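Side-chain contacts in beta-N-acetylglucosaminidase-like protein Glycoside hydrolase family 20 (Flavobacterium johnsoniae, PDB 6YHH), which probably removes terminal N-acetyl-beta-D-hexosamine units from chitin-derived oligosaccharides as a family 20 beta-N-acetylhexosaminidase: residues M10-P13 with Q14-V18; D300-C303 with P304-G308; S382-G385 with P386-M390; L612-P615 with I616-L619. All blocks are in the same frame, centred on the assembly; numbering follows the deposited sequence. Where two conformers were deposited one is given.

Contact 1 (M10-P13 with Q14-V18); sequences MPWP and QNVVV
The indole of Trp12 has both local neighbours on one side. Pro13 CD sits 3.7 Å above the Trp12 ring plane, displaced toward the rim, and Val16 CG2 arrives obliquely, also off centre. This methyl is 4.0 Å from each of NE1, CE2 and CZ2 of Trp12, so it rests by the corner where the five- and six-membered rings meet. The Trp12 and Val16 side chains cross at about a right angle, and CG2 is the valine branch that makes the closest approach. The same methyl also packs on the proline ring, with Val16 CG2 3.7 Å from Pro13 CB and 3.8 Å from Pro13 CD. It is therefore shared between an aromatic and a saturated ring, and the packing is purely apolar. With Val16 CG1 anti to the backbone N (chi1 180°), CG2 is left beside that nitrogen, on the side facing Pro13 and Trp12.

Gln14 makes the bend that permits this. Its backbone is helical, between the extended conformations of Pro13 and Asn15, and so folds the start of the strand back toward the preceding loop. The Gln14 chain curls at chi2 (-68°), and its NE2 is hydrogen-bonded to Phe141 O.

On one flank, strand 15-19 runs antiparallel to strand 131-140, whose Ile138 and Asp140 meet Pro13, while Asp140 OD1 also accepts from Gln14 N. On the catalytic-domain side, the backbone of Trp12 bonds to Glu473 OE2 of helix 467-476 and to Ser477 OG just beyond it, so the loop lies between that helix and the sheet.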
loop_
_atom_site.group_PDB
_atom_site.type_symbol
_atom_site.label_atom_id
_atom_site.label_comp_id
_atom_site.label_asym_id
_atom_site.label_seq_id
_atom_site.Cartn_x
_atom_site.Cartn_y
_atom_site.Cartn_z
ATOM N N MET A 10 14.732 18.871 -7.375
ATOM C CA MET A 10 14.755 18.993 -5.929
ATOM C C MET A 10 15.445 17.714 -5.402
ATOM O O MET A 10 15.010 16.613 -5.752
ATOM C CB MET A 10 13.375 19.079 -5.288
ATOM C CG MET A 10 13.448 19.394 -3.813
ATOM S SD MET A 10 11.811 19.612 -3.032
ATOM C CE MET A 10 11.108 20.964 -3.980
ATOM N N PRO A 11 16.538 17.806 -4.630
ATOM C CA PRO A 11 17.243 19.074 -4.323
ATOM C C PRO A 11 17.695 19.838 -5.588
ATOM O O PRO A 11 18.127 19.208 -6.556
ATOM C CB PRO A 11 18.470 18.585 -3.567
ATOM C CG PRO A 11 18.062 17.262 -2.983
ATOM C CD PRO A 11 17.223 16.619 -4.042
ATOM N N TRP A 12 17.638 21.174 -5.511
ATOM C CA TRP A 12 18.173 22.009 -6.599
ATOM C C TRP A 12 19.685 21.743 -6.730
ATOM O O TRP A 12 20.420 21.810 -5.694
ATOM C CB TRP A 12 17.930 23.461 -6.294
ATOM C CG TRP A 12 18.266 24.279 -7.503
ATOM C CD1 TRP A 12 19.402 25.037 -7.688
ATOM C CD2 TRP A 12 17.556 24.305 -8.732
ATOM N NE1 TRP A 12 19.435 25.541 -8.970
ATOM C CE2 TRP A 12 18.288 25.144 -9.630
ATOM C CE3 TRP A 12 16.326 23.756 -9.171
ATOM C CZ2 TRP A 12 17.841 25.416 -10.940
ATOM C CZ3 TRP A 12 15.882 24.043 -10.455
ATOM C CH2 TRP A 12 16.642 24.872 -11.339
ATOM N N PRO A 13 20.142 21.355 -7.943
ATOM C CA PRO A 13 21.549 20.973 -8.068
ATOM C C PRO A 13 22.520 22.165 -7.914
ATOM O O PRO A 13 22.140 23.341 -8.062
ATOM C CB PRO A 13 21.644 20.420 -9.454
ATOM C CG PRO A 13 20.234 19.911 -9.769
ATOM C CD PRO A 13 19.388 20.980 -9.140
ATOM N N GLN A 14 23.755 21.843 -7.582
ATOM C CA GLN A 14 24.788 22.845 -7.246
ATOM C C GLN A 14 25.082 23.722 -8.501
ATOM O O GLN A 14 25.370 24.925 -8.380
ATOM C CB GLN A 14 26.096 22.205 -6.744
ATOM C CG GLN A 14 26.020 21.396 -5.428
ATOM C CD GLN A 14 25.753 22.237 -4.191
ATOM O OE1 GLN A 14 25.927 23.496 -4.173
ATOM N NE2 GLN A 14 25.259 21.550 -3.136
ATOM N N ASN A 15 24.993 23.134 -9.660
ATOM C CA ASN A 15 25.230 23.849 -10.942
ATOM C C ASN A 15 24.234 23.374 -11.953
ATOM O O ASN A 15 24.122 22.148 -12.183
ATOM C CB ASN A 15 26.632 23.568 -11.491
ATOM C CG ASN A 15 27.736 23.915 -10.517
ATOM O OD1 ASN A 15 28.221 23.093 -9.714
ATOM N ND2 ASN A 15 28.094 25.137 -10.541
ATOM N N VAL A 16 23.575 24.323 -12.589
ATOM C CA VAL A 16 22.570 23.971 -13.630
ATOM C C VAL A 16 22.667 24.984 -14.746
ATOM O O VAL A 16 22.425 26.167 -14.498
ATOM C CB VAL A 16 21.133 24.067 -13.092
ATOM C CG1 VAL A 16 20.104 23.708 -14.190
ATOM C CG2 VAL A 16 20.980 23.193 -11.846
ATOM N N VAL A 17 22.880 24.518 -15.966
ATOM C CA VAL A 17 22.779 25.385 -17.144
ATOM C C VAL A 17 21.882 24.726 -18.187
ATOM O O VAL A 17 22.072 23.555 -18.476
ATOM C CB VAL A 17 24.170 25.648 -17.734
ATOM C CG1 VAL A 17 24.085 26.603 -18.938
ATOM C CG2 VAL A 17 25.024 26.247 -16.647
ATOM N N VAL A 18 20.943 25.487 -18.716
ATOM C CA VAL A 18 20.129 24.948 -19.815
ATOM C C VAL A 18 20.568 25.630 -21.118
ATOM O O VAL A 18 20.619 26.866 -21.172
ATOM C CB VAL A 18 18.658 25.281 -19.578
ATOM C CG1 VAL A 18 17.777 24.831 -20.733
ATOM C CG2 VAL A 18 18.231 24.662 -18.247
#

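Contact 2 (D300-C303 with P304-G308)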
loop_
_atom_site.group_PDB
_atom_site.type_symbol
_atom_site.label_atom_id
_atom_site.label_comp_id
_atom_site.label_asym_id
_atom_site.label_seq_id
_atom_site.Cartn_x
_atom_site.Cartn_y
_atom_site.Cartn_z
ATOM N N ASP A 300 25.664 -8.183 20.991
ATOM C CA ASP A 300 26.238 -9.319 20.312
ATOM C C ASP A 300 25.304 -9.951 19.283
ATOM O O ASP A 300 25.763 -10.452 18.255
ATOM C CB ASP A 300 26.583 -10.432 21.312
ATOM C CG ASP A 300 27.819 -10.195 22.116
ATOM O OD1 ASP A 300 28.594 -9.327 21.796
ATOM O OD2 ASP A 300 27.955 -10.978 23.157
ATOM N N GLU A 301 24.013 -9.923 19.572
ATOM C CA GLU A 301 22.983 -10.450 18.663
ATOM C C GLU A 301 22.541 -9.482 17.558
ATOM O O GLU A 301 22.352 -9.892 16.407
ATOM C CB GLU A 301 21.828 -10.928 19.467
ATOM C CG GLU A 301 20.878 -11.750 18.643
ATOM C CD GLU A 301 19.714 -12.332 19.403
ATOM O OE1 GLU A 301 19.354 -11.941 20.528
ATOM O OE2 GLU A 301 19.122 -13.183 18.677
ATOM N N VAL A 302 22.446 -8.216 17.913
ATOM C CA VAL A 302 21.884 -7.212 17.045
ATOM C C VAL A 302 22.898 -6.489 16.151
ATOM O O VAL A 302 22.649 -6.240 14.971
ATOM C CB VAL A 302 21.118 -6.187 17.870
ATOM C CG1 VAL A 302 20.577 -5.083 16.932
ATOM C CG2 VAL A 302 19.910 -6.766 18.565
ATOM N N CYS A 303 24.090 -6.201 16.666
ATOM C CA CYS A 303 25.067 -5.452 15.859
ATOM C C CYS A 303 25.424 -6.155 14.535
ATOM O O CYS A 303 25.604 -5.495 13.559
ATOM C CB CYS A 303 26.328 -5.115 16.620
ATOM S SG CYS A 303 26.093 -3.947 17.952
ATOM N N PRO A 304 25.509 -7.508 14.508
ATOM C CA PRO A 304 25.795 -8.195 13.269
ATOM C C PRO A 304 24.763 -8.040 12.184
ATOM O O PRO A 304 25.068 -8.264 11.003
ATOM C CB PRO A 304 25.922 -9.687 13.696
ATOM C CG PRO A 304 26.455 -9.539 15.056
ATOM C CD PRO A 304 25.575 -8.461 15.638
ATOM N N LEU A 305 23.556 -7.623 12.563
ATOM C CA LEU A 305 22.473 -7.412 11.599
ATOM C C LEU A 305 22.662 -6.125 10.804
ATOM O O LEU A 305 22.123 -6.010 9.679
ATOM C CB LEU A 305 21.116 -7.416 12.328
ATOM C CG LEU A 305 20.783 -8.578 13.249
ATOM C CD1 LEU A 305 19.397 -8.365 13.838
ATOM C CD2 LEU A 305 20.842 -9.849 12.418
ATOM N N PHE A 306 23.380 -5.179 11.372
ATOM C CA PHE A 306 23.518 -3.846 10.814
ATOM C C PHE A 306 25.002 -3.578 10.462
ATOM O O PHE A 306 25.800 -3.251 11.334
ATOM C CB PHE A 306 23.022 -2.853 11.837
ATOM C CG PHE A 306 21.547 -2.919 12.075
ATOM C CD1 PHE A 306 20.675 -2.388 11.108
ATOM C CD2 PHE A 306 21.028 -3.534 13.190
ATOM C CE1 PHE A 306 19.302 -2.457 11.348
ATOM C CE2 PHE A 306 19.677 -3.640 13.385
ATOM C CZ PHE A 306 18.827 -3.098 12.438
ATOM N N PRO A 307 25.362 -3.666 9.189
ATOM C CA PRO A 307 26.773 -3.541 8.841
ATOM C C PRO A 307 27.342 -2.123 8.901
ATOM O O PRO A 307 28.561 -1.960 8.867
ATOM C CB PRO A 307 26.819 -4.048 7.402
ATOM C CG PRO A 307 25.447 -3.725 6.851
ATOM C CD PRO A 307 24.518 -3.984 8.024
ATOM N N GLY A 308 26.465 -1.101 8.965
ATOM C CA GLY A 308 26.850 0.264 9.053
ATOM C C GLY A 308 27.700 0.510 10.280
ATOM O O GLY A 308 27.584 -0.181 11.274
#
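Helix 289-302 gives way here to a tight 3-10 turn on the path to strand 310-312, within the catalytic domain. Two successive backbone bonds of the i to i+3 kind define the turn: Leu305 N donates to Val302 O at 2.9 Å, and Phe306 N to Cys303 O at 3.1 Å.

Pro304 has no N-H to offer Asp300 O, and its ring fills that position instead, with Pro304 CD 3.3 Å from Asp300 O. Val302 and Phe306 lie side by side and point the same way. Val302 CG1 meets the edge of the phenyl ring in its plane, 3.9 Å from Phe306 CE2. Phe306 CG stands beside its own backbone N (chi1 -68°), which swings the ring back alongside the valine. On the Leu305 side, CB packs against the bonded oxygen, Leu305 CB to Val302 O being 3.3 Å.

Phe306 continues inward onto Ile227 of strand 226-230 and Leu182 of strand 177-184, and Leu305 touches Ile213 of helix 210-222. The arrangement is a helix-to-strand connection of the TIM barrel, closed by a 3-10 turn and an inward-facing aromatic.

Contact 3 (S382-G385 with P386-M390); sequences SWRG and PNEGM
This is a turn closed on itself by a glutamate side chain, in the loop after barrel strand 379-382 and beside the probable active site. Glu388 folds back at chi2 (70°), and its OE1 accepts from Gly385 N at 2.9 Å, met nearly along the C-O axis. Gly385 O is gripped twice: Glu388 N and Met390 N, each 2.9 Å from Gly385 O, approach from opposite faces of its plane.

The bond from Met390 N to Gly385 O, the inner one from Gly389 N to Pro386 O and the positive phi of Gly389 make a Schellman motif, which ends the short 3-10 segment 386-387.

The other carboxylate oxygen, Glu388 OE2, lies obliquely by the indole, 3.6 Å from Trp383 CZ3, with ring and carboxylate planes 50° apart. Arg384 CG stands over the centre of the Trp383 ring, 3.2 Å above its plane. Farther out, Glu388 CB meets the edge of the guanidinium, 3.7 Å from Arg384 NE; the opposite charges themselves do not touch. A water accepts from Arg384 NH2 at 2.9 Å and reaches Glu388 O weakly.

Trp383 NE1 donates to Glu368 OE1, Trp366 meets the indole edge-to-face, and Glu317, the predicted proton donor, packs against it.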
loop_
_atom_site.group_PDB
_atom_site.type_symbol
_atom_site.label_atom_id
_atom_site.label_comp_id
_atom_site.label_asym_id
_atom_site.label_seq_id
_atom_site.Cartn_x
_atom_site.Cartn_y
_atom_site.Cartn_z
ATOM N N SER A 382 21.746 16.369 18.114
ATOM C CA SER A 382 21.161 17.575 18.621
ATOM C C SER A 382 19.678 17.673 18.263
ATOM O O SER A 382 19.330 17.802 17.080
ATOM C CB SER A 382 21.915 18.783 18.024
ATOM O OG SER A 382 21.365 20.022 18.460
ATOM N N TRP A 383 18.834 17.718 19.289
ATOM C CA TRP A 383 17.380 17.684 19.128
ATOM C C TRP A 383 16.566 18.684 19.931
ATOM O O TRP A 383 15.395 19.018 19.501
ATOM C CB TRP A 383 16.859 16.286 19.402
ATOM C CG TRP A 383 16.756 15.925 20.849
ATOM C CD1 TRP A 383 17.707 15.361 21.596
ATOM C CD2 TRP A 383 15.581 16.002 21.686
ATOM N NE1 TRP A 383 17.255 15.088 22.874
ATOM C CE2 TRP A 383 15.942 15.463 22.961
ATOM C CE3 TRP A 383 14.282 16.501 21.512
ATOM C CZ2 TRP A 383 15.048 15.411 24.023
ATOM C CZ3 TRP A 383 13.391 16.403 22.557
ATOM C CH2 TRP A 383 13.793 15.912 23.817
ATOM N N ARG A 384 17.143 19.247 20.990
ATOM C CA ARG A 384 16.404 20.162 21.862
ATOM C C ARG A 384 16.483 21.586 21.412
ATOM O O ARG A 384 17.499 22.041 20.897
ATOM C CB ARG A 384 16.871 19.946 23.295
ATOM C CG ARG A 384 16.643 18.533 23.771
ATOM C CD ARG A 384 17.242 18.279 25.112
ATOM N NE ARG A 384 16.570 19.073 26.057
ATOM C CZ ARG A 384 17.215 19.529 27.110
ATOM N NH1 ARG A 384 18.535 19.259 27.237
ATOM N NH2 ARG A 384 16.553 20.256 27.996
ATOM N N GLY A 385 15.414 22.311 21.667
ATOM C CA GLY A 385 15.269 23.678 21.223
ATOM C C GLY A 385 14.156 24.339 22.029
ATOM O O GLY A 385 13.921 23.992 23.179
ATOM N N PRO A 386 13.433 25.271 21.442
ATOM C CA PRO A 386 12.446 25.996 22.244
ATOM C C PRO A 386 11.331 25.181 22.883
ATOM O O PRO A 386 10.842 25.536 23.927
ATOM C CB PRO A 386 11.882 27.047 21.258
ATOM C CG PRO A 386 12.156 26.445 19.889
ATOM C CD PRO A 386 13.517 25.772 20.072
ATOM N N ASN A 387 10.929 24.089 22.251
ATOM C CA ASN A 387 9.941 23.187 22.876
ATOM C C ASN A 387 10.414 22.566 24.214
ATOM O O ASN A 387 9.584 22.132 25.016
ATOM C CB ASN A 387 9.536 22.052 21.931
ATOM C CG ASN A 387 8.808 22.512 20.699
ATOM O OD1 ASN A 387 8.334 23.660 20.591
ATOM N ND2 ASN A 387 8.736 21.640 19.713
ATOM N N GLU A 388 11.712 22.527 24.440
ATOM C CA GLU A 388 12.387 21.998 25.663
ATOM C C GLU A 388 12.998 23.120 26.461
ATOM O O GLU A 388 13.777 22.890 27.380
ATOM C CB GLU A 388 13.452 20.972 25.212
ATOM C CG GLU A 388 12.932 19.758 24.464
ATOM C CD GLU A 388 12.392 19.981 23.071
ATOM O OE1 GLU A 388 13.047 20.727 22.271
ATOM O OE2 GLU A 388 11.349 19.334 22.731
ATOM N N GLY A 389 12.630 24.355 26.108
ATOM C CA GLY A 389 13.135 25.568 26.777
ATOM C C GLY A 389 14.535 25.996 26.456
ATOM O O GLY A 389 15.152 26.771 27.226
ATOM N N MET A 390 15.053 25.510 25.328
ATOM C CA MET A 390 16.421 25.770 24.896
ATOM C C MET A 390 16.427 26.644 23.662
ATOM O O MET A 390 15.390 26.903 23.074
ATOM C CB MET A 390 17.081 24.460 24.530
ATOM C CG MET A 390 18.141 24.008 25.499
ATOM S SD MET A 390 17.791 22.329 25.975
ATOM C CE MET A 390 17.073 22.859 27.538
HETATM O O HOH W 1 13.802 19.786 28.842
#

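Contact 4 (L612-P615 with I616-L619); sequences LVQP and ILPL
Leu617 carries its CG beside the backbone N (chi1 -69°), while Gln614 bends at chi2 (-66°), and these torsions bring the Gln614 and Leu617 side chains across one another obliquely. The place is a turn of i to i+3 bonds that leads from the loop after helix 583-607 into helix 617-634 of the C-terminal helical region. One Leu617 branch goes to each neighbour: Leu617 CD2 lies 3.8 Å from Val613 CG1, and Leu617 CD1 3.6 Å from Gln614 OE1. The amide contact is only van der Waals. Gln614 NE2 donates to Ser128 O of the second subunit, so the turn also lies at the interface between the two copies.

Overlapping bonds hold the backbone: Ile616 N donates to Val613 O at 3.0 Å, and Leu617 N to Gln614 O at 3.2 Å. A longer, weak bond from Leu617 N also reaches Val613 O. Leu617 extends its packing to Leu603 and Ser607 of helix 583-607.

Pro618, lacking an N-H, sets its ring against an oxygen already bonded to Leu617 N, with Pro618 CD 3.3 Å from Gln614 O. Ile616 CG1 lies just 3.2 Å from Val613 O.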
loop_
_atom_site.group_PDB
_atom_site.type_symbol
_atom_site.label_atom_id
_atom_site.label_comp_id
_atom_site.label_asym_id
_atom_site.label_seq_id
_atom_site.Cartn_x
_atom_site.Cartn_y
_atom_site.Cartn_z
ATOM N N LEU A 612 -19.427 10.620 11.120
ATOM C CA LEU A 612 -18.077 11.142 11.264
ATOM C C LEU A 612 -17.905 12.543 10.643
ATOM O O LEU A 612 -16.847 13.139 10.759
ATOM C CB LEU A 612 -17.045 10.177 10.689
ATOM C CG LEU A 612 -17.027 8.781 11.328
ATOM C CD1 LEU A 612 -15.972 7.968 10.648
ATOM C CD2 LEU A 612 -16.839 8.830 12.769
ATOM N N VAL A 613 -18.932 13.073 9.978
ATOM C CA VAL A 613 -18.931 14.459 9.528
ATOM C C VAL A 613 -19.366 15.425 10.657
ATOM O O VAL A 613 -19.004 16.588 10.681
ATOM C CB VAL A 613 -19.794 14.581 8.245
ATOM C CG1 VAL A 613 -19.980 16.049 7.863
ATOM C CG2 VAL A 613 -19.158 13.832 7.060
ATOM N N GLN A 614 -20.074 14.908 11.655
ATOM C CA GLN A 614 -20.573 15.751 12.732
ATOM C C GLN A 614 -19.489 16.576 13.434
ATOM O O GLN A 614 -19.686 17.738 13.730
ATOM C CB GLN A 614 -21.358 14.920 13.762
ATOM C CG GLN A 614 -22.657 14.299 13.223
ATOM C CD GLN A 614 -23.761 15.326 12.841
ATOM O OE1 GLN A 614 -23.859 16.393 13.441
ATOM N NE2 GLN A 614 -24.614 14.961 11.923
ATOM N N PRO A 615 -18.317 15.974 13.686
ATOM C CA PRO A 615 -17.302 16.812 14.385
ATOM C C PRO A 615 -16.790 18.002 13.593
ATOM O O PRO A 615 -16.266 18.923 14.196
ATOM C CB PRO A 615 -16.177 15.839 14.687
ATOM C CG PRO A 615 -16.795 14.475 14.609
ATOM C CD PRO A 615 -17.936 14.548 13.619
ATOM N N ILE A 616 -16.930 17.986 12.273
ATOM C CA ILE A 616 -16.425 19.092 11.532
ATOM C C ILE A 616 -17.481 20.127 11.237
ATOM O O ILE A 616 -17.137 21.254 10.900
ATOM C CB ILE A 616 -15.702 18.761 10.237
ATOM C CG1 ILE A 616 -16.556 18.057 9.295
ATOM C CG2 ILE A 616 -14.453 17.945 10.589
ATOM C CD1 ILE A 616 -15.871 17.826 7.937
ATOM N N LEU A 617 -18.741 19.762 11.390
ATOM C CA LEU A 617 -19.823 20.742 11.058
ATOM C C LEU A 617 -19.678 22.068 11.796
ATOM O O LEU A 617 -19.958 23.133 11.227
ATOM C CB LEU A 617 -21.226 20.106 11.295
ATOM C CG LEU A 617 -21.625 18.987 10.321
ATOM C CD1 LEU A 617 -23.028 18.576 10.660
ATOM C CD2 LEU A 617 -21.466 19.356 8.838
ATOM N N PRO A 618 -19.310 22.078 13.096
ATOM C CA PRO A 618 -19.256 23.380 13.750
ATOM C C PRO A 618 -18.206 24.293 13.122
ATOM O O PRO A 618 -18.382 25.537 13.026
ATOM C CB PRO A 618 -18.861 23.042 15.192
ATOM C CG PRO A 618 -19.417 21.622 15.362
ATOM C CD PRO A 618 -19.142 20.963 14.053
ATOM N N LEU A 619 -17.133 23.697 12.602
ATOM C CA LEU A 619 -16.040 24.427 12.072
ATOM C C LEU A 619 -16.400 24.961 10.674
ATOM O O LEU A 619 -16.156 26.144 10.328
ATOM C CB LEU A 619 -14.750 23.546 12.014
ATOM C CG LEU A 619 -13.447 24.325 11.759
ATOM C CD1 LEU A 619 -13.128 25.302 12.849
ATOM C CD2 LEU A 619 -12.222 23.363 11.576
#

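All four contacts are local, and none touches another; the closest two, contacts 2 and 3, are about 19 Å apart at their nearest atoms. Contacts 2 and 3 belong to the same barrel, one in a helix-to-strand connection, the other after a strand and near the probable catalytic residue; only contact 3 uses a carboxylate to close its turn. Contact 1 is the surface case, with only apolar packing between its two segments, on a strand start of the N-terminal sheet, whereas the others are partly buried. Contacts 2, 3 and 4 all have i to i+3 backbone bonds and a proline in the turn; contact 2 lies at a helix end, contact 4 at a helix beginning, and contact 4 alone meets the second subunit.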